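Local coordinates for M32 carboxypeptidase (Chitinophagaceae bacterium, PDB 7A03), which probably acts as a metal-dependent carboxypeptidase of the M32 family, releasing amino acids from the C-terminal end of peptides, at residues A29-W33 / F238-F242; Q231-P237 / V249-I253. All blocks are in the same frame, centred on the assembly; numbering follows the deposited sequence. Where two conformers were deposited one is given.

Contact 1 of 2, residues A29-W33 / F238-F242; sequences AVLGW and FTTSF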
loop_
_atom_site.group_PDB
_atom_site.type_symbol
_atom_site.label_atom_id
_atom_site.label_comp_id
_atom_site.label_asym_id
_atom_site.label_seq_id
_atom_site.Cartn_x
_atom_site.Cartn_y
_atom_site.Cartn_z
ATOM N N ALA A 29 -11.700 -0.934 13.770
ATOM C CA ALA A 29 -10.300 -0.529 13.646
ATOM C C ALA A 29 -9.603 -0.416 15.000
ATOM O O ALA A 29 -8.435 -0.795 15.122
ATOM C CB ALA A 29 -10.180 0.764 12.839
ATOM N N VAL A 30 -10.291 0.116 16.023
ATOM C CA VAL A 30 -9.700 0.191 17.362
ATOM C C VAL A 30 -9.390 -1.211 17.886
ATOM O O VAL A 30 -8.302 -1.477 18.426
ATOM C CB VAL A 30 -10.629 0.951 18.339
ATOM C CG1 VAL A 30 -10.035 0.945 19.736
ATOM C CG2 VAL A 30 -10.843 2.387 17.887
ATOM N N LEU A 31 -10.351 -2.128 17.725
ATOM C CA LEU A 31 -10.140 -3.500 18.176
ATOM C C LEU A 31 -8.992 -4.167 17.417
ATOM O O LEU A 31 -8.206 -4.925 17.998
ATOM C CB LEU A 31 -11.447 -4.301 18.069
ATOM C CG LEU A 31 -12.308 -4.285 19.338
ATOM C CD1 LEU A 31 -12.782 -2.873 19.698
ATOM C CD2 LEU A 31 -13.497 -5.257 19.154
ATOM N N GLY A 32 -8.847 -3.872 16.121
ATOM C CA GLY A 32 -7.750 -4.477 15.369
ATOM C C GLY A 32 -6.400 -3.864 15.708
ATOM O O GLY A 32 -5.366 -4.561 15.739
ATOM N N TRP A 33 -6.397 -2.571 16.032
ATOM C CA TRP A 33 -5.170 -1.909 16.448
ATOM C C TRP A 33 -4.693 -2.493 17.766
ATOM O O TRP A 33 -3.513 -2.855 17.916
ATOM C CB TRP A 33 -5.418 -0.406 16.578
ATOM C CG TRP A 33 -4.306 0.322 17.263
ATOM C CD1 TRP A 33 -3.174 0.819 16.688
ATOM C CD2 TRP A 33 -4.202 0.623 18.667
ATOM N NE1 TRP A 33 -2.373 1.416 17.636
ATOM C CE2 TRP A 33 -2.991 1.318 18.860
ATOM C CE3 TRP A 33 -5.031 0.399 19.775
ATOM C CZ2 TRP A 33 -2.571 1.770 20.121
ATOM C CZ3 TRP A 33 -4.610 0.839 21.022
ATOM C CH2 TRP A 33 -3.401 1.524 21.188
ATOM N N PHE A 238 2.247 -0.569 10.402
ATOM C CA PHE A 238 1.044 -0.177 9.683
ATOM C C PHE A 238 0.578 1.185 10.176
ATOM O O PHE A 238 1.069 1.713 11.175
ATOM C CB PHE A 238 -0.085 -1.225 9.803
ATOM C CG PHE A 238 -0.665 -1.373 11.201
ATOM C CD1 PHE A 238 -0.096 -2.251 12.113
ATOM C CD2 PHE A 238 -1.764 -0.642 11.585
ATOM C CE1 PHE A 238 -0.621 -2.415 13.402
ATOM C CE2 PHE A 238 -2.308 -0.801 12.867
ATOM C CZ PHE A 238 -1.721 -1.682 13.777
ATOM N N THR A 239 -0.383 1.743 9.442
ATOM C CA THR A 239 -1.069 2.974 9.784
ATOM C C THR A 239 -2.558 2.666 9.843
ATOM O O THR A 239 -3.086 1.949 8.986
ATOM C CB THR A 239 -0.794 4.054 8.712
ATOM O OG1 THR A 239 0.600 4.370 8.710
ATOM C CG2 THR A 239 -1.570 5.329 8.996
ATOM N N THR A 240 -3.243 3.199 10.860
ATOM C CA THR A 240 -4.684 3.035 10.981
ATOM C C THR A 240 -5.287 4.341 11.461
ATOM O O THR A 240 -4.726 5.023 12.327
ATOM C CB THR A 240 -5.047 1.881 11.930
ATOM O OG1 THR A 240 -6.462 1.614 11.852
ATOM C CG2 THR A 240 -4.679 2.204 13.386
ATOM N N SER A 241 -6.431 4.699 10.902
ATOM C CA SER A 241 -7.123 5.915 11.296
ATOM C C SER A 241 -8.498 5.564 11.850
ATOM O O SER A 241 -9.253 4.799 11.234
ATOM C CB SER A 241 -7.252 6.878 10.123
ATOM O OG SER A 241 -8.063 6.314 9.113
ATOM N N PHE A 242 -8.814 6.119 13.018
ATOM C CA PHE A 242 -10.136 5.994 13.628
ATOM C C PHE A 242 -11.021 7.182 13.297
ATOM O O PHE A 242 -12.212 7.180 13.635
ATOM C CB PHE A 242 -10.018 5.858 15.160
ATOM C CG PHE A 242 -9.050 4.795 15.609
ATOM C CD1 PHE A 242 -8.816 3.671 14.823
ATOM C CD2 PHE A 242 -8.379 4.913 16.812
ATOM C CE1 PHE A 242 -7.914 2.705 15.212
ATOM C CE2 PHE A 242 -7.490 3.931 17.227
ATOM C CZ PHE A 242 -7.249 2.823 16.429
HETATM O O HOH W 1 -6.555 -0.863 13.049
#
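Helix 9-37 packs here against the outer strand 239-241 of a small mixed sheet, and Phe242, at the far end of the segment, is the chief wedge between them. Val30 sends CG2 onto one face of the Phe242 ring, a CH-pi contact 3.6 Å from the ring centroid and only 6° off the normal. With CG1 anti to the backbone N (chi1 177°), CG2 stands anti to the carbonyl carbon and is the branch that reaches the ring. Ala29 is small enough to let the ring lie close, with CB 3.8 Å from Phe242 CD1. At the ring's far edge, CZ meets Trp33 CB at 3.7 Å, and the same edge points at the indole face in an offset edge-to-face stack, with the planes at 81°. Replacing Phe242 by alanine would probably leave the Val30 methyl and this indole face without their aromatic partner and open a gap between helix and strand. Trp33 CD1 also meets Thr240 CG2 (3.9 Å) and Phe238 CZ (4.1 Å), so its ring spans two further strand-side residues. Thr240 suits its place by using both branches: the methyl packs, while OG1 shares a water with Ala29 O, which also accepts the helical bond from Trp33 N. Outside the contact, Thr239 OG1 is hydrogen-bonded to Glu268 OE1 of a probable HExxH motif, a setting consistent with the edge strand beside the catalytic helix in clan MA metallopeptidases.

Contact 2 of 2, residues Q231-P237 / V249-I253; sequences QDISEHP and VTTRI. With CIT (citric acid), chain G.
Residues 231-233 of strand 229-233 and residues 249-251 of strand 247-251 run side by side in parallel register, pairing Gln231 with Val249, Asp232 with Thr250 and Ile233 with Thr251. Asp232 supplies both sides of the ladder: its N donates to Val249 O (3.1 Å) and its O accepts from Thr251 N (3.0 Å); Ser234 N then closes on Thr251 O. Val249 O takes a second donor, a water that also donates to Asp232 OD2; the carboxylate is held further by a salt bridge from Arg230 to OD2 and by Tyr38 OH on OD1, which would probably favour its charged form.

Beyond the ladder, Ser234 OG and Thr250 OG1 share a short hydrogen bond of 2.7 Å. Both hydroxyls stand between their own backbone N and carbonyl carbon (Ser234 chi1 83°, Thr250 chi1 68°), which brings them together, and Thr250 OG1 also accepts from Phe238 N. Gln231, extended to its amide, lays that group against Thr251 CG2, while NE2 reaches a water (2.8 Å) that in turn donates to Thr250 O. Gln231 N gives a nearly straight bond, 173°, to O2 of a citric acid molecule (2.9 Å), which probably came from the crystallisation liquor. Arg252, extended from CG to NE, lays its methylenes along the apolar Pro237 ring, CG to CG 3.6 Å, a place that suits a long aliphatic chain. The Gln231 and Thr251 side packs on Cys265 of helix 258-277, Gln231 reaching helix 208-222 as well, whereas Asp232 and Thr250 face Thr37 of helix 9-37.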
loop_
_atom_site.group_PDB
_atom_site.type_symbol
_atom_site.label_atom_id
_atom_site.label_comp_id
_atom_site.label_asym_id
_atom_site.label_seq_id
_atom_site.Cartn_x
_atom_site.Cartn_y
_atom_site.Cartn_z
ATOM N N GLN A 231 2.494 6.579 18.142
ATOM C CA GLN A 231 3.230 5.437 17.630
ATOM C C GLN A 231 3.353 4.373 18.708
ATOM O O GLN A 231 3.577 4.692 19.889
ATOM C CB GLN A 231 4.646 5.818 17.156
ATOM C CG GLN A 231 5.416 4.624 16.585
ATOM C CD GLN A 231 6.769 4.996 15.997
ATOM O OE1 GLN A 231 7.742 5.217 16.737
ATOM N NE2 GLN A 231 6.854 5.013 14.677
ATOM N N ASP A 232 3.264 3.114 18.285
ATOM C CA ASP A 232 3.460 1.958 19.147
ATOM C C ASP A 232 4.249 0.915 18.368
ATOM O O ASP A 232 4.483 1.055 17.164
ATOM C CB ASP A 232 2.115 1.389 19.640
ATOM C CG ASP A 232 1.365 2.372 20.516
ATOM O OD1 ASP A 232 1.681 2.429 21.731
ATOM O OD2 ASP A 232 0.504 3.119 19.994
ATOM N N ILE A 233 4.718 -0.099 19.067
ATOM C CA ILE A 233 5.421 -1.224 18.448
ATOM C C ILE A 233 4.413 -2.283 18.024
ATOM O O ILE A 233 3.476 -2.609 18.769
ATOM C CB ILE A 233 6.454 -1.825 19.426
ATOM C CG1 ILE A 233 7.521 -0.798 19.799
ATOM C CG2 ILE A 233 7.093 -3.080 18.829
ATOM C CD1 ILE A 233 8.537 -0.514 18.683
ATOM N N SER A 234 4.591 -2.836 16.824
ATOM C CA SER A 234 3.848 -4.015 16.407
ATOM C C SER A 234 4.743 -4.902 15.549
ATOM O O SER A 234 5.853 -4.509 15.171
ATOM C CB SER A 234 2.526 -3.630 15.719
ATOM O OG SER A 234 2.736 -3.323 14.355
ATOM N N GLU A 235 4.257 -6.112 15.230
ATOM C CA GLU A 235 5.097 -7.048 14.483
ATOM C C GLU A 235 5.308 -6.588 13.043
ATOM O O GLU A 235 6.398 -6.766 12.489
ATOM C CB GLU A 235 4.564 -8.486 14.529
ATOM C CG GLU A 235 5.401 -9.542 13.844
ATOM C CD GLU A 235 4.821 -10.933 13.983
ATOM O OE1 GLU A 235 3.737 -11.095 14.583
ATOM O OE2 GLU A 235 5.451 -11.875 13.488
ATOM N N HIS A 236 4.293 -5.984 12.436
ATOM C CA HIS A 236 4.357 -5.506 11.057
ATOM C C HIS A 236 3.886 -4.061 11.046
ATOM O O HIS A 236 2.705 -3.794 11.348
ATOM C CB HIS A 236 3.476 -6.357 10.148
ATOM C CG HIS A 236 3.887 -7.790 10.097
ATOM N ND1 HIS A 236 3.216 -8.784 10.778
ATOM C CD2 HIS A 236 4.927 -8.395 9.473
ATOM C CE1 HIS A 236 3.814 -9.943 10.561
ATOM N NE2 HIS A 236 4.848 -9.735 9.766
ATOM N N PRO A 237 4.752 -3.112 10.725
ATOM C CA PRO A 237 4.348 -1.703 10.734
ATOM C C PRO A 237 3.106 -1.439 9.894
ATOM O O PRO A 237 2.931 -1.984 8.799
ATOM C CB PRO A 237 5.571 -0.990 10.156
ATOM C CG PRO A 237 6.727 -1.859 10.576
ATOM C CD PRO A 237 6.203 -3.281 10.520
ATOM N N VAL A 249 0.249 4.983 14.108
ATOM C CA VAL A 249 1.245 4.230 13.357
ATOM C C VAL A 249 1.936 3.236 14.271
ATOM O O VAL A 249 2.016 3.419 15.492
ATOM C CB VAL A 249 2.280 5.163 12.685
ATOM C CG1 VAL A 249 1.589 6.076 11.710
ATOM C CG2 VAL A 249 3.060 5.963 13.731
ATOM N N THR A 250 2.451 2.171 13.677
ATOM C CA THR A 250 3.312 1.258 14.408
ATOM C C THR A 250 4.641 1.118 13.695
ATOM O O THR A 250 4.771 1.418 12.503
ATOM C CB THR A 250 2.654 -0.115 14.618
ATOM O OG1 THR A 250 2.516 -0.786 13.359
ATOM C CG2 THR A 250 1.260 0.050 15.233
ATOM N N THR A 251 5.644 0.683 14.445
ATOM C CA THR A 251 6.940 0.414 13.863
ATOM C C THR A 251 7.528 -0.789 14.570
ATOM O O THR A 251 6.944 -1.326 15.518
ATOM C CB THR A 251 7.832 1.659 13.889
ATOM O OG1 THR A 251 8.992 1.424 13.072
ATOM C CG2 THR A 251 8.268 1.995 15.319
ATOM N N ARG A 252 8.689 -1.218 14.097
ATOM C CA ARG A 252 9.435 -2.294 14.715
ATOM C C ARG A 252 10.898 -1.893 14.703
ATOM O O ARG A 252 11.368 -1.233 13.772
ATOM C CB ARG A 252 9.261 -3.607 13.941
ATOM C CG ARG A 252 9.383 -3.434 12.443
ATOM C CD ARG A 252 9.348 -4.762 11.707
ATOM N NE ARG A 252 9.765 -4.600 10.316
ATOM C CZ ARG A 252 10.473 -5.501 9.641
ATOM N NH1 ARG A 252 10.848 -6.630 10.231
ATOM N NH2 ARG A 252 10.813 -5.271 8.379
ATOM N N ILE A 253 11.620 -2.291 15.735
ATOM C CA ILE A 253 13.020 -1.927 15.886
ATOM C C ILE A 253 13.863 -3.190 15.846
ATOM O O ILE A 253 13.570 -4.155 16.560
ATOM C CB ILE A 253 13.252 -1.170 17.203
ATOM C CG1 ILE A 253 12.492 0.148 17.202
ATOM C CG2 ILE A 253 14.757 -0.919 17.419
ATOM C CD1 ILE A 253 12.338 0.742 18.565
HETATM C C1 CIT G . 4.286 7.948 21.269
HETATM O O1 CIT G . 4.408 6.747 21.598
HETATM O O2 CIT G . 3.500 8.247 20.341
HETATM C C2 CIT G . 5.078 9.013 21.995
HETATM O O HOH W 2 5.761 4.221 12.198
HETATM O O HOH W 3 -0.159 3.025 17.353
#

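The two contacts share one three-stranded sheet, their centres about 12 Å apart. In chain order 229-233 comes first, 239-241 second and 247-251 third, but the third strand lies between the others, so contact 2 joins it to one outer strand and contact 1 packs helix 9-37 on the other. Phe238 O and Thr250 N, 2.9 Å apart in a probable hydrogen bond, stitch the two together. Trp33 of contact 1 also reaches contact 2, with CZ2 3.4 Å from Asp232 OD2, and forms a cation-pi pair with Arg248. Near the probable HExxH helix, which carries no metal here, Pro237 touches the motif residues and the Phe238 side chain lies close by.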